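Long-range contacts in coenzyme F420-dependent N(5),N(10)-methenyltetrahydromethanopterin reductase-related protein (PDB 6HUY), which binds 5,10-methenyltetrahydrofolate and, being akin to hydrogen-forming methylenetetrahydromethanopterin dehydrogenases, may act on a pterin-type carrier of one-carbon units: residues 78-83 against 104-109; 125-130 against 343-348; 259-264 against 306-311. All blocks are in the same frame, centred on the assembly; numbering follows the deposited sequence.

Contact 1 of 3, residues 78-83 against 104-109; sequences AAKEAE and LPYLVE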
ATOM      1  N   ALA B  78     -28.331  -0.932  28.753  1.00 51.61           N
ATOM      2  CA  ALA B  78     -27.841  -2.164  28.146  1.00 49.49           C
ATOM      3  C   ALA B  78     -26.407  -2.465  28.550  1.00 48.57           C
ATOM      4  O   ALA B  78     -26.002  -3.633  28.565  1.00 50.64           O
ATOM      5  CB  ALA B  78     -27.944  -2.088  26.626  1.00 46.64           C
ATOM      6  N   ALA B  79     -25.622  -1.440  28.878  1.00 47.19           N
ATOM      7  CA  ALA B  79     -24.221  -1.669  29.215  1.00 47.06           C
ATOM      8  C   ALA B  79     -24.032  -2.137  30.648  1.00 49.27           C
ATOM      9  O   ALA B  79     -23.000  -2.745  30.960  1.00 47.78           O
ATOM     10  CB  ALA B  79     -23.388  -0.399  29.001  1.00 47.10           C
ATOM     11  N   LYS B  80     -24.987  -1.850  31.528  1.00 52.80           N
ATOM     12  CA  LYS B  80     -24.824  -2.207  32.928  1.00 55.98           C
ATOM     13  C   LYS B  80     -24.723  -3.721  33.074  1.00 59.22           C
ATOM     14  O   LYS B  80     -25.489  -4.473  32.469  1.00 58.98           O
ATOM     15  CB  LYS B  80     -25.985  -1.639  33.741  1.00 57.26           C
ATOM     16  CG  LYS B  80     -26.026  -0.101  33.751  1.00 56.28           C
ATOM     17  CD  LYS B  80     -27.210   0.445  34.555  1.00 59.05           C
ATOM     18  CE  LYS B  80     -27.201   1.967  34.622  1.00 60.23           C
ATOM     19  NZ  LYS B  80     -28.365   2.487  35.380  1.00 65.53           N
ATOM     20  N   GLU B  81     -23.734  -4.167  33.835  1.00 65.88           N
ATOM     21  CA  GLU B  81     -23.462  -5.582  34.081  1.00 72.67           C
ATOM     22  C   GLU B  81     -23.093  -6.374  32.817  1.00 67.76           C
ATOM     23  O   GLU B  81     -23.020  -7.606  32.869  1.00 69.86           O
ATOM     24  CB  GLU B  81     -24.652  -6.248  34.794  1.00 82.82           C
ATOM     25  CG  GLU B  81     -24.899  -5.712  36.209  1.00 89.55           C
ATOM     26  CD  GLU B  81     -23.708  -5.927  37.132  1.00 93.79           C
ATOM     27  OE1 GLU B  81     -23.261  -4.948  37.773  1.00 94.78           O
ATOM     28  OE2 GLU B  81     -23.209  -7.077  37.206  1.00 95.54           O
ATOM     29  N   ALA B  82     -22.834  -5.716  31.687  1.00 61.38           N
ATOM     30  CA  ALA B  82     -22.372  -6.425  30.493  1.00 56.01           C
ATOM     31  C   ALA B  82     -20.877  -6.732  30.580  1.00 50.59           C
ATOM     32  O   ALA B  82     -20.065  -5.853  30.894  1.00 46.87           O
ATOM     33  CB  ALA B  82     -22.654  -5.614  29.229  1.00 53.32           C
ATOM     34  N   GLU B  83     -20.522  -7.991  30.297  1.00 49.13           N
ATOM     35  CA  GLU B  83     -19.137  -8.449  30.232  1.00 48.11           C
ATOM     36  C   GLU B  83     -18.516  -8.224  28.866  1.00 45.38           C
ATOM     37  O   GLU B  83     -17.310  -7.983  28.773  1.00 44.98           O
ATOM     38  CB  GLU B  83     -19.048  -9.948  30.525  1.00 51.97           C
ATOM     39  CG  GLU B  83     -19.486 -10.379  31.901  1.00 58.10           C
ATOM     40  CD  GLU B  83     -19.467 -11.885  32.037  1.00 59.66           C
ATOM     41  OE1 GLU B  83     -20.561 -12.504  32.026  1.00 60.65           O
ATOM     42  OE2 GLU B  83     -18.349 -12.444  32.111  1.00 57.92           O
ATOM     43  N   LEU B 104     -18.925   3.425  28.251  1.00 46.34           N
ATOM     44  CA  LEU B 104     -17.685   3.134  28.968  1.00 47.79           C
ATOM     45  C   LEU B 104     -17.832   3.112  30.486  1.00 47.67           C
ATOM     46  O   LEU B 104     -17.365   2.147  31.111  1.00 45.47           O
ATOM     47  CB  LEU B 104     -16.614   4.146  28.543  1.00 48.24           C
ATOM     48  CG  LEU B 104     -15.186   3.721  28.878  1.00 49.02           C
ATOM     49  CD1 LEU B 104     -14.782   2.494  28.062  1.00 48.96           C
ATOM     50  CD2 LEU B 104     -14.246   4.869  28.622  1.00 50.21           C
ATOM     51  N   PRO B 105     -18.433   4.108  31.142  1.00 50.02           N
ATOM     52  CA  PRO B 105     -18.472   4.081  32.612  1.00 55.04           C
ATOM     53  C   PRO B 105     -19.470   3.093  33.208  1.00 55.21           C
ATOM     54  O   PRO B 105     -19.480   2.914  34.433  1.00 56.00           O
ATOM     55  CB  PRO B 105     -18.836   5.526  32.980  1.00 56.19           C
ATOM     56  CG  PRO B 105     -19.554   6.053  31.808  1.00 55.65           C
ATOM     57  CD  PRO B 105     -19.010   5.345  30.595  1.00 51.97           C
ATOM     58  N   TYR B 106     -20.296   2.440  32.394  1.00 53.20           N
ATOM     59  CA  TYR B 106     -21.343   1.570  32.908  1.00 53.18           C
ATOM     60  C   TYR B 106     -21.051   0.091  32.719  1.00 51.64           C
ATOM     61  O   TYR B 106     -21.747  -0.743  33.315  1.00 51.93           O
ATOM     62  CB  TYR B 106     -22.681   1.913  32.242  1.00 52.27           C
ATOM     63  CG  TYR B 106     -23.103   3.343  32.488  1.00 53.03           C
ATOM     64  CD1 TYR B 106     -23.778   3.697  33.645  1.00 55.70           C
ATOM     65  CD2 TYR B 106     -22.815   4.342  31.573  1.00 52.92           C
ATOM     66  CE1 TYR B 106     -24.161   5.007  33.882  1.00 57.67           C
ATOM     67  CE2 TYR B 106     -23.193   5.646  31.800  1.00 54.96           C
ATOM     68  CZ  TYR B 106     -23.865   5.971  32.959  1.00 55.92           C
ATOM     69  OH  TYR B 106     -24.245   7.261  33.185  1.00 57.01           O
ATOM     70  N   LEU B 107     -20.051  -0.257  31.915  1.00 50.42           N
ATOM     71  CA  LEU B 107     -19.692  -1.652  31.725  1.00 49.16           C
ATOM     72  C   LEU B 107     -19.153  -2.254  33.020  1.00 49.71           C
ATOM     73  O   LEU B 107     -18.535  -1.574  33.843  1.00 49.21           O
ATOM     74  CB  LEU B 107     -18.657  -1.782  30.614  1.00 47.38           C
ATOM     75  CG  LEU B 107     -19.195  -1.487  29.212  1.00 46.83           C
ATOM     76  CD1 LEU B 107     -18.042  -1.424  28.226  1.00 43.99           C
ATOM     77  CD2 LEU B 107     -20.225  -2.525  28.787  1.00 48.48           C
ATOM     78  N   VAL B 108     -19.425  -3.550  33.198  1.00 51.59           N
ATOM     79  CA  VAL B 108     -18.968  -4.267  34.380  1.00 53.51           C
ATOM     80  C   VAL B 108     -17.441  -4.288  34.401  1.00 52.00           C
ATOM     81  O   VAL B 108     -16.773  -4.153  33.368  1.00 49.62           O
ATOM     82  CB  VAL B 108     -19.537  -5.696  34.408  1.00 55.19           C
ATOM     83  CG1 VAL B 108     -18.672  -6.659  33.585  1.00 53.45           C
ATOM     84  CG2 VAL B 108     -19.664  -6.195  35.815  1.00 60.08           C
ATOM     85  N   GLU B 109     -16.886  -4.463  35.600  1.00 54.36           N
ATOM     86  CA  GLU B 109     -15.438  -4.494  35.752  1.00 55.60           C
ATOM     87  C   GLU B 109     -14.832  -5.564  34.853  1.00 52.10           C
ATOM     88  O   GLU B 109     -15.337  -6.685  34.771  1.00 51.42           O
ATOM     89  CB  GLU B 109     -15.070  -4.769  37.217  1.00 60.39           C
ATOM     90  CG  GLU B 109     -13.591  -4.521  37.579  1.00 63.09           C
ATOM     91  CD  GLU B 109     -13.254  -3.042  37.773  1.00 65.35           C
ATOM     92  OE1 GLU B 109     -14.187  -2.222  37.913  1.00 67.56           O
ATOM     93  OE2 GLU B 109     -12.054  -2.700  37.793  1.00 65.15           O
TER
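Residues A79 to A82 form a type II beta turn closed by a bond from A82 N to A79 O, and its backbone lies on Y106 to V108, with the CA atoms of E81 and V108 only 4.7 Å apart. One conventional hydrogen bond joins the two backbones, a weak one of 3.3 Å from V108 N to A82 O at 148°. Two CA-H...O contacts supplement it, from L107 CA to A79 O (3.6 Å) and from K80 CA to Y106 O (3.4 Å). E81, third in the turn, takes the required positive phi (63°). Alanines suit A79 and A82, where the backbones run close; L107 points its CB away but brings CD2 to 3.8 Å from A79 CB and 4.0 Å from A82 CB. V108 holds CG1 between its backbone N and carbonyl carbon (chi1 85°), which brings that methyl within 3.1 Å of A82 O. At the surface, the extended K80 chain runs alongside Y106, CE meeting CD1 of the ring obliquely at 4.0 Å, while NZ makes a salt bridge with E77; a long lysine suits both tasks. The E83 carboxylate makes a salt bridge with K179 and a hydrogen bond to the backbone N of R2. The segments take the chain from the end of helix 75-79, and from the loop after helix 95-103, toward the parallel strands 84-87 and 112-115, which helix 95-103 connects in a beta-alpha-beta crossover of the Rossmann-like sheet; strand 2-6 lies beside the turn.

Contact 2 of 3, residues 125-130 against 343-348; sequences NSYLQN and SWKKFY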
ATOM      1  N   ASN B 125      -9.821   2.545  20.182  1.00 43.48           N
ATOM      2  CA  ASN B 125      -9.010   2.679  21.386  1.00 44.28           C
ATOM      3  C   ASN B 125      -8.361   4.057  21.471  1.00 44.42           C
ATOM      4  O   ASN B 125      -8.297   4.652  22.554  1.00 46.83           O
ATOM      5  CB  ASN B 125      -7.953   1.575  21.418  1.00 45.87           C
ATOM      6  CG  ASN B 125      -7.173   1.557  22.705  1.00 48.42           C
ATOM      7  OD1 ASN B 125      -6.043   2.050  22.773  1.00 49.48           O
ATOM      8  ND2 ASN B 125      -7.775   0.992  23.747  1.00 49.32           N
ATOM      9  N   SER B 126      -7.890   4.589  20.335  1.00 41.76           N
ATOM     10  CA  SER B 126      -7.274   5.913  20.334  1.00 45.56           C
ATOM     11  C   SER B 126      -8.276   6.990  20.713  1.00 42.93           C
ATOM     12  O   SER B 126      -7.926   7.954  21.405  1.00 41.64           O
ATOM     13  CB  SER B 126      -6.677   6.231  18.962  1.00 49.30           C
ATOM     14  OG  SER B 126      -5.580   5.387  18.684  1.00 52.21           O
ATOM     15  N   TYR B 127      -9.519   6.859  20.243  1.00 41.78           N
ATOM     16  CA  TYR B 127     -10.528   7.878  20.501  1.00 44.45           C
ATOM     17  C   TYR B 127     -10.922   7.927  21.971  1.00 44.89           C
ATOM     18  O   TYR B 127     -11.327   8.984  22.460  1.00 44.40           O
ATOM     19  CB  TYR B 127     -11.768   7.634  19.634  1.00 43.94           C
ATOM     20  CG  TYR B 127     -11.769   8.475  18.381  1.00 46.90           C
ATOM     21  CD1 TYR B 127     -12.201   9.798  18.418  1.00 51.01           C
ATOM     22  CD2 TYR B 127     -11.310   7.969  17.170  1.00 47.78           C
ATOM     23  CE1 TYR B 127     -12.189  10.601  17.272  1.00 53.29           C
ATOM     24  CE2 TYR B 127     -11.287   8.763  16.011  1.00 51.39           C
ATOM     25  CZ  TYR B 127     -11.729  10.078  16.070  1.00 53.56           C
ATOM     26  OH  TYR B 127     -11.723  10.870  14.934  1.00 54.99           O
ATOM     27  N   LEU B 128     -10.758   6.817  22.694  1.00 43.68           N
ATOM     28  CA  LEU B 128     -11.308   6.643  24.026  1.00 42.96           C
ATOM     29  C   LEU B 128     -10.312   6.887  25.150  1.00 44.33           C
ATOM     30  O   LEU B 128     -10.701   6.817  26.316  1.00 41.25           O
ATOM     31  CB  LEU B 128     -11.867   5.229  24.154  1.00 44.17           C
ATOM     32  CG  LEU B 128     -13.377   5.094  23.983  1.00 47.60           C
ATOM     33  CD1 LEU B 128     -13.791   5.500  22.614  1.00 48.41           C
ATOM     34  CD2 LEU B 128     -13.773   3.662  24.238  1.00 50.41           C
ATOM     35  N   GLN B 129      -9.042   7.181  24.846  1.00 47.67           N
ATOM     36  CA  GLN B 129      -8.030   7.206  25.904  1.00 49.10           C
ATOM     37  C   GLN B 129      -8.313   8.283  26.945  1.00 45.03           C
ATOM     38  O   GLN B 129      -8.056   8.072  28.133  1.00 43.62           O
ATOM     39  CB  GLN B 129      -6.626   7.392  25.323  1.00 55.22           C
ATOM     40  CG  GLN B 129      -6.032   6.115  24.659  1.00 60.20           C
ATOM     41  CD  GLN B 129      -6.002   4.874  25.557  1.00 63.13           C
ATOM     42  OE1 GLN B 129      -5.690   4.943  26.749  1.00 66.51           O
ATOM     43  NE2 GLN B 129      -6.316   3.727  24.970  1.00 62.50           N
ATOM     44  N   ASN B 130      -8.826   9.446  26.533  1.00 44.83           N
ATOM     45  CA  ASN B 130      -9.130  10.479  27.525  1.00 46.79           C
ATOM     46  C   ASN B 130     -10.314  10.071  28.390  1.00 46.09           C
ATOM     47  O   ASN B 130     -10.304  10.289  29.606  1.00 44.72           O
ATOM     48  CB  ASN B 130      -9.413  11.823  26.857  1.00 49.24           C
ATOM     49  CG  ASN B 130      -9.573  12.971  27.873  1.00 53.64           C
ATOM     50  OD1 ASN B 130      -8.807  13.086  28.844  1.00 51.48           O
ATOM     51  ND2 ASN B 130     -10.582  13.811  27.655  1.00 57.50           N
ATOM     52  N   SER B 343      -2.726  10.732  15.118  1.00 40.82           N
ATOM     53  CA  SER B 343      -2.597  10.304  13.730  1.00 43.10           C
ATOM     54  C   SER B 343      -3.718   9.355  13.329  1.00 42.90           C
ATOM     55  O   SER B 343      -4.238   9.447  12.209  1.00 43.30           O
ATOM     56  CB  SER B 343      -1.241   9.638  13.510  1.00 41.74           C
ATOM     57  OG  SER B 343      -0.187  10.587  13.607  1.00 41.37           O
ATOM     58  N   TRP B 344      -4.081   8.410  14.205  1.00 40.50           N
ATOM     59  CA  TRP B 344      -5.227   7.551  13.901  1.00 41.76           C
ATOM     60  C   TRP B 344      -6.520   8.355  13.863  1.00 42.54           C
ATOM     61  O   TRP B 344      -7.361   8.147  12.980  1.00 42.18           O
ATOM     62  CB  TRP B 344      -5.343   6.406  14.912  1.00 42.22           C
ATOM     63  CG  TRP B 344      -4.496   5.247  14.554  1.00 40.02           C
ATOM     64  CD1 TRP B 344      -4.478   4.584  13.363  1.00 39.22           C
ATOM     65  CD2 TRP B 344      -3.547   4.592  15.394  1.00 39.99           C
ATOM     66  NE1 TRP B 344      -3.559   3.565  13.399  1.00 37.46           N
ATOM     67  CE2 TRP B 344      -2.979   3.540  14.638  1.00 38.71           C
ATOM     68  CE3 TRP B 344      -3.123   4.789  16.704  1.00 38.49           C
ATOM     69  CZ2 TRP B 344      -2.001   2.700  15.154  1.00 37.49           C
ATOM     70  CZ3 TRP B 344      -2.163   3.971  17.211  1.00 41.66           C
ATOM     71  CH2 TRP B 344      -1.600   2.931  16.438  1.00 42.61           C
ATOM     72  N   LYS B 345      -6.690   9.292  14.797  1.00 44.02           N
ATOM     73  CA  LYS B 345      -7.886  10.125  14.768  1.00 48.20           C
ATOM     74  C   LYS B 345      -7.938  10.975  13.506  1.00 48.28           C
ATOM     75  O   LYS B 345      -8.994  11.091  12.876  1.00 48.85           O
ATOM     76  CB  LYS B 345      -7.956  10.989  16.029  1.00 50.38           C
ATOM     77  CG  LYS B 345      -8.127  10.152  17.311  1.00 53.11           C
ATOM     78  CD  LYS B 345      -8.761  10.938  18.442  1.00 59.35           C
ATOM     79  CE  LYS B 345      -7.722  11.617  19.318  1.00 61.87           C
ATOM     80  NZ  LYS B 345      -8.294  12.839  19.945  1.00 65.40           N
ATOM     81  N   LYS B 346      -6.808  11.561  13.102  1.00 48.78           N
ATOM     82  CA  LYS B 346      -6.799  12.380  11.892  1.00 53.07           C
ATOM     83  C   LYS B 346      -7.056  11.536  10.653  1.00 52.11           C
ATOM     84  O   LYS B 346      -7.662  12.016   9.687  1.00 53.35           O
ATOM     85  CB  LYS B 346      -5.466  13.121  11.744  1.00 56.96           C
ATOM     86  CG  LYS B 346      -5.373  14.430  12.490  1.00 64.70           C
ATOM     87  CD  LYS B 346      -6.307  15.485  11.878  1.00 70.29           C
ATOM     88  CE  LYS B 346      -7.068  16.263  12.942  1.00 74.80           C
ATOM     89  NZ  LYS B 346      -8.331  16.855  12.392  1.00 78.42           N
ATOM     90  N   PHE B 347      -6.581  10.291  10.648  1.00 47.58           N
ATOM     91  CA  PHE B 347      -6.851   9.409   9.525  1.00 44.55           C
ATOM     92  C   PHE B 347      -8.353   9.250   9.324  1.00 43.33           C
ATOM     93  O   PHE B 347      -8.872   9.433   8.216  1.00 42.86           O
ATOM     94  CB  PHE B 347      -6.176   8.064   9.764  1.00 43.61           C
ATOM     95  CG  PHE B 347      -6.529   7.025   8.760  1.00 42.75           C
ATOM     96  CD1 PHE B 347      -6.366   7.268   7.410  1.00 42.86           C
ATOM     97  CD2 PHE B 347      -7.024   5.792   9.164  1.00 42.19           C
ATOM     98  CE1 PHE B 347      -6.698   6.293   6.471  1.00 43.19           C
ATOM     99  CE2 PHE B 347      -7.351   4.808   8.229  1.00 42.09           C
ATOM    100  CZ  PHE B 347      -7.188   5.063   6.884  1.00 41.52           C
ATOM    101  N   TYR B 348      -9.073   8.930  10.400  1.00 43.91           N
ATOM    102  CA  TYR B 348     -10.522   8.795  10.304  1.00 45.88           C
ATOM    103  C   TYR B 348     -11.161  10.104   9.867  1.00 46.81           C
ATOM    104  O   TYR B 348     -12.012  10.128   8.969  1.00 47.32           O
ATOM    105  CB  TYR B 348     -11.109   8.343  11.640  1.00 45.77           C
ATOM    106  CG  TYR B 348     -12.609   8.387  11.616  1.00 47.88           C
ATOM    107  CD1 TYR B 348     -13.336   7.307  11.125  1.00 48.20           C
ATOM    108  CD2 TYR B 348     -13.303   9.512  12.038  1.00 49.58           C
ATOM    109  CE1 TYR B 348     -14.703   7.337  11.073  1.00 48.85           C
ATOM    110  CE2 TYR B 348     -14.679   9.555  11.995  1.00 51.24           C
ATOM    111  CZ  TYR B 348     -15.375   8.461  11.510  1.00 50.81           C
ATOM    112  OH  TYR B 348     -16.748   8.484  11.460  1.00 52.46           O
TER
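The ring of Y127 lies against the aliphatic chain of K345 where two helices pack: helix 121-135 of the Rossmann-like domain and the C-terminal helix 333-354, whose segments cross at -120° with their axes 9.4 Å apart. This is a CH-pi contact, with K345 CD 3.6 Å from the ring centroid and over the face. Lysine suits the place because its methylenes can cover an aromatic ring while the chain, bent at chi3 (-91°), carries NZ beyond it. Y348 adds its CD2, 3.6 Å from the hydroxyl oxygen of Y127. Closer to the core, a small serine lets the helices approach: S126 OG comes within 3.2 Å of W344 CE3. The next shell fixes these groups: F97 stacks with Y127, whose hydroxyl bonds to E349, K345 NZ pairs with E342, and S126 OG is bonded to L122 O of its own helix. W344 meets Y315 of the neighbouring subunit edge to face, so the helix pair borders the dimer interface. Y348, whose side chain is about 7 Å from a bound methenyltetrahydrofolate, packs edge to face against F91 and F97, and its OH is bonded to both F91 O and G94 N.

Contact 3 of 3, residues 259-264 against 306-311; sequences IKLLNV and ENFSPS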
ATOM      1  N   ILE B 259      -5.164   8.427  -8.651  1.00 43.87           N
ATOM      2  CA  ILE B 259      -5.184   8.268 -10.107  1.00 45.28           C
ATOM      3  C   ILE B 259      -4.337   9.347 -10.780  1.00 46.04           C
ATOM      4  O   ILE B 259      -3.543   9.062 -11.683  1.00 48.21           O
ATOM      5  CB  ILE B 259      -6.638   8.292 -10.619  1.00 47.54           C
ATOM      6  CG1 ILE B 259      -7.419   7.103 -10.071  1.00 47.89           C
ATOM      7  CG2 ILE B 259      -6.710   8.301 -12.159  1.00 47.23           C
ATOM      8  CD1 ILE B 259      -8.908   7.302 -10.123  1.00 49.63           C
ATOM      9  N   LYS B 260      -4.506  10.605 -10.369  1.00 45.83           N
ATOM     10  CA  LYS B 260      -3.804  11.695 -11.043  1.00 45.17           C
ATOM     11  C   LYS B 260      -2.293  11.612 -10.834  1.00 43.30           C
ATOM     12  O   LYS B 260      -1.522  11.812 -11.778  1.00 41.91           O
ATOM     13  CB  LYS B 260      -4.340  13.040 -10.563  1.00 46.42           C
ATOM     14  CG  LYS B 260      -3.625  14.247 -11.145  1.00 49.79           C
ATOM     15  CD  LYS B 260      -3.632  14.224 -12.655  1.00 54.83           C
ATOM     16  CE  LYS B 260      -3.244  15.582 -13.235  1.00 58.77           C
ATOM     17  NZ  LYS B 260      -4.455  16.450 -13.373  1.00 62.77           N
ATOM     18  N   LEU B 261      -1.849  11.307  -9.609  1.00 43.10           N
ATOM     19  CA  LEU B 261      -0.428  11.409  -9.287  1.00 43.77           C
ATOM     20  C   LEU B 261       0.382  10.221  -9.813  1.00 43.15           C
ATOM     21  O   LEU B 261       1.506  10.408 -10.293  1.00 43.00           O
ATOM     22  CB  LEU B 261      -0.255  11.572  -7.773  1.00 42.47           C
ATOM     23  CG  LEU B 261      -0.732  12.936  -7.248  1.00 43.48           C
ATOM     24  CD1 LEU B 261      -0.858  12.938  -5.734  1.00 43.29           C
ATOM     25  CD2 LEU B 261       0.197  14.044  -7.703  1.00 42.82           C
ATOM     26  N   LEU B 262      -0.158   8.999  -9.745  1.00 42.14           N
ATOM     27  CA  LEU B 262       0.544   7.848 -10.323  1.00 41.03           C
ATOM     28  C   LEU B 262       0.581   7.916 -11.844  1.00 43.79           C
ATOM     29  O   LEU B 262       1.570   7.504 -12.463  1.00 45.21           O
ATOM     30  CB  LEU B 262      -0.119   6.548  -9.890  1.00 39.95           C
ATOM     31  CG  LEU B 262       0.047   6.139  -8.426  1.00 40.09           C
ATOM     32  CD1 LEU B 262      -0.820   4.922  -8.123  1.00 39.05           C
ATOM     33  CD2 LEU B 262       1.502   5.847  -8.114  1.00 40.15           C
ATOM     34  N   ASN B 263      -0.498   8.402 -12.462  1.00 45.74           N
ATOM     35  CA  ASN B 263      -0.596   8.545 -13.911  1.00 47.22           C
ATOM     36  C   ASN B 263      -0.828   7.180 -14.558  1.00 47.35           C
ATOM     37  O   ASN B 263       0.099   6.376 -14.691  1.00 45.73           O
ATOM     38  CB  ASN B 263       0.656   9.230 -14.481  1.00 47.51           C
ATOM     39  CG  ASN B 263       0.496   9.600 -15.943  1.00 50.49           C
ATOM     40  OD1 ASN B 263      -0.071   8.840 -16.717  1.00 53.01           O
ATOM     41  ND2 ASN B 263       0.989  10.769 -16.324  1.00 51.14           N
ATOM     42  N   VAL B 264      -2.074   6.909 -14.952  1.00 49.39           N
ATOM     43  CA  VAL B 264      -2.422   5.587 -15.467  1.00 52.30           C
ATOM     44  C   VAL B 264      -1.616   5.272 -16.724  1.00 53.18           C
ATOM     45  O   VAL B 264      -1.091   4.163 -16.884  1.00 54.84           O
ATOM     46  CB  VAL B 264      -3.941   5.500 -15.720  1.00 56.28           C
ATOM     47  CG1 VAL B 264      -4.297   4.211 -16.444  1.00 59.26           C
ATOM     48  CG2 VAL B 264      -4.715   5.583 -14.395  1.00 55.67           C
ATOM     49  N   GLU B 306      -8.683  14.642 -13.279  1.00 61.83           N
ATOM     50  CA  GLU B 306      -8.303  15.753 -14.147  1.00 67.14           C
ATOM     51  C   GLU B 306      -8.315  17.071 -13.384  1.00 65.58           C
ATOM     52  O   GLU B 306      -7.430  17.914 -13.568  1.00 66.43           O
ATOM     53  CB  GLU B 306      -9.241  15.832 -15.354  1.00 75.86           C
ATOM     54  CG  GLU B 306      -9.153  14.634 -16.308  1.00 82.59           C
ATOM     55  CD  GLU B 306     -10.204  14.664 -17.434  1.00 91.27           C
ATOM     56  OE1 GLU B 306     -10.238  13.709 -18.245  1.00 93.26           O
ATOM     57  OE2 GLU B 306     -10.994  15.634 -17.514  1.00 94.89           O
ATOM     58  N   ASN B 307      -9.311  17.268 -12.524  1.00 63.91           N
ATOM     59  CA  ASN B 307      -9.459  18.507 -11.776  1.00 64.63           C
ATOM     60  C   ASN B 307      -8.703  18.495 -10.450  1.00 60.95           C
ATOM     61  O   ASN B 307      -8.830  19.439  -9.668  1.00 64.88           O
ATOM     62  CB  ASN B 307     -10.943  18.788 -11.517  1.00 66.67           C
ATOM     63  CG  ASN B 307     -11.738  18.962 -12.797  1.00 69.67           C
ATOM     64  OD1 ASN B 307     -11.337  19.698 -13.703  1.00 71.76           O
ATOM     65  ND2 ASN B 307     -12.871  18.275 -12.879  1.00 70.10           N
ATOM     66  N   PHE B 308      -7.918  17.469 -10.180  1.00 55.94           N
ATOM     67  CA  PHE B 308      -7.235  17.365  -8.902  1.00 53.63           C
ATOM     68  C   PHE B 308      -5.885  18.063  -8.961  1.00 54.84           C
ATOM     69  O   PHE B 308      -5.200  18.061  -9.990  1.00 57.53           O
ATOM     70  CB  PHE B 308      -7.033  15.904  -8.501  1.00 50.76           C
ATOM     71  CG  PHE B 308      -6.050  15.723  -7.381  1.00 48.89           C
ATOM     72  CD1 PHE B 308      -6.458  15.809  -6.062  1.00 46.40           C
ATOM     73  CD2 PHE B 308      -4.708  15.501  -7.652  1.00 48.79           C
ATOM     74  CE1 PHE B 308      -5.550  15.661  -5.037  1.00 44.74           C
ATOM     75  CE2 PHE B 308      -3.793  15.361  -6.624  1.00 45.82           C
ATOM     76  CZ  PHE B 308      -4.214  15.436  -5.321  1.00 44.16           C
ATOM     77  N   SER B 309      -5.504  18.655  -7.832  1.00 54.52           N
ATOM     78  CA  SER B 309      -4.232  19.320  -7.695  1.00 57.24           C
ATOM     79  C   SER B 309      -3.860  19.158  -6.228  1.00 54.96           C
ATOM     80  O   SER B 309      -4.717  19.406  -5.364  1.00 56.18           O
ATOM     81  CB  SER B 309      -4.295  20.798  -8.077  1.00 62.61           C
ATOM     82  OG  SER B 309      -3.011  21.301  -8.385  1.00 65.33           O
ATOM     83  N   PRO B 310      -2.643  18.712  -5.908  1.00 53.07           N
ATOM     84  CA  PRO B 310      -2.289  18.501  -4.495  1.00 49.35           C
ATOM     85  C   PRO B 310      -2.008  19.840  -3.826  1.00 49.40           C
ATOM     86  O   PRO B 310      -1.159  20.605  -4.284  1.00 50.26           O
ATOM     87  CB  PRO B 310      -1.033  17.625  -4.569  1.00 45.81           C
ATOM     88  CG  PRO B 310      -0.406  17.988  -5.880  1.00 48.43           C
ATOM     89  CD  PRO B 310      -1.558  18.298  -6.815  1.00 51.97           C
ATOM     90  N   SER B 311      -2.743  20.139  -2.759  1.00 50.10           N
ATOM     91  CA  SER B 311      -2.576  21.426  -2.097  1.00 54.88           C
ATOM     92  C   SER B 311      -1.472  21.408  -1.051  1.00 53.97           C
ATOM     93  O   SER B 311      -0.960  22.473  -0.701  1.00 56.78           O
ATOM     94  CB  SER B 311      -3.890  21.879  -1.448  1.00 57.78           C
ATOM     95  OG  SER B 311      -4.266  21.000  -0.404  1.00 59.03           O
TER
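F308 leans its ring on the last turn of helix 232-262, where CD2 meets K260 CB at 3.8 Å and CE2 meets L261 CD1 at 3.9 Å. F308 places CG opposite its backbone N (chi1 166°), which carries the ring from the loop toward the helix; both neighbours approach it obliquely. K260 likewise has CG anti to its N (177°), then bends at chi2 (55°) and again at chi4. The first part of its chain therefore passes beside CD2 of the ring, and the amine curls back to the C-terminal end of helix 299-306. There NZ donates a hydrogen bond to A305 O; E306 O, 3.3 Å from NZ, is badly angled for a bond. With an alanine at F308, the K260 methylenes and the L261 methyl are likely to lose their common partner, opening a gap between helix and loop. The second methyl of L261, CD2, approaches P310 CG at 4.4 Å, and L261 also touches L198 of the neighbouring subunit. Proline, rigid and apolar, suits a loop that also packs on Y253. The contact between the segments is thus mainly apolar, and K260 adds a positive charge where a helix end, with its outward carbonyls, would probably welcome one.

Contacts 1 and 2 are neighbours, touching through L104 CD1 and L128 CD2 at 4.1 Å, and both involve the Rossmann-like domain. Contact 1 joins the approaches to two adjacent strands of its sheet, whereas contact 2 brings a helix of that domain to the C-terminal helix. Contact 3, nested within the chain that contact 2 closes, lies in the helical part, its centre about 48 Å from that of contact 1. Contact 2 is the buried one, contact 1 is partly buried and contact 3 lies at the surface. The chemistry follows: backbone atoms dominate contact 1, aromatic rings contact 2, and phenyl, leucine and lysine chain contact 3. The neighbouring subunit touches contacts 2 and 3.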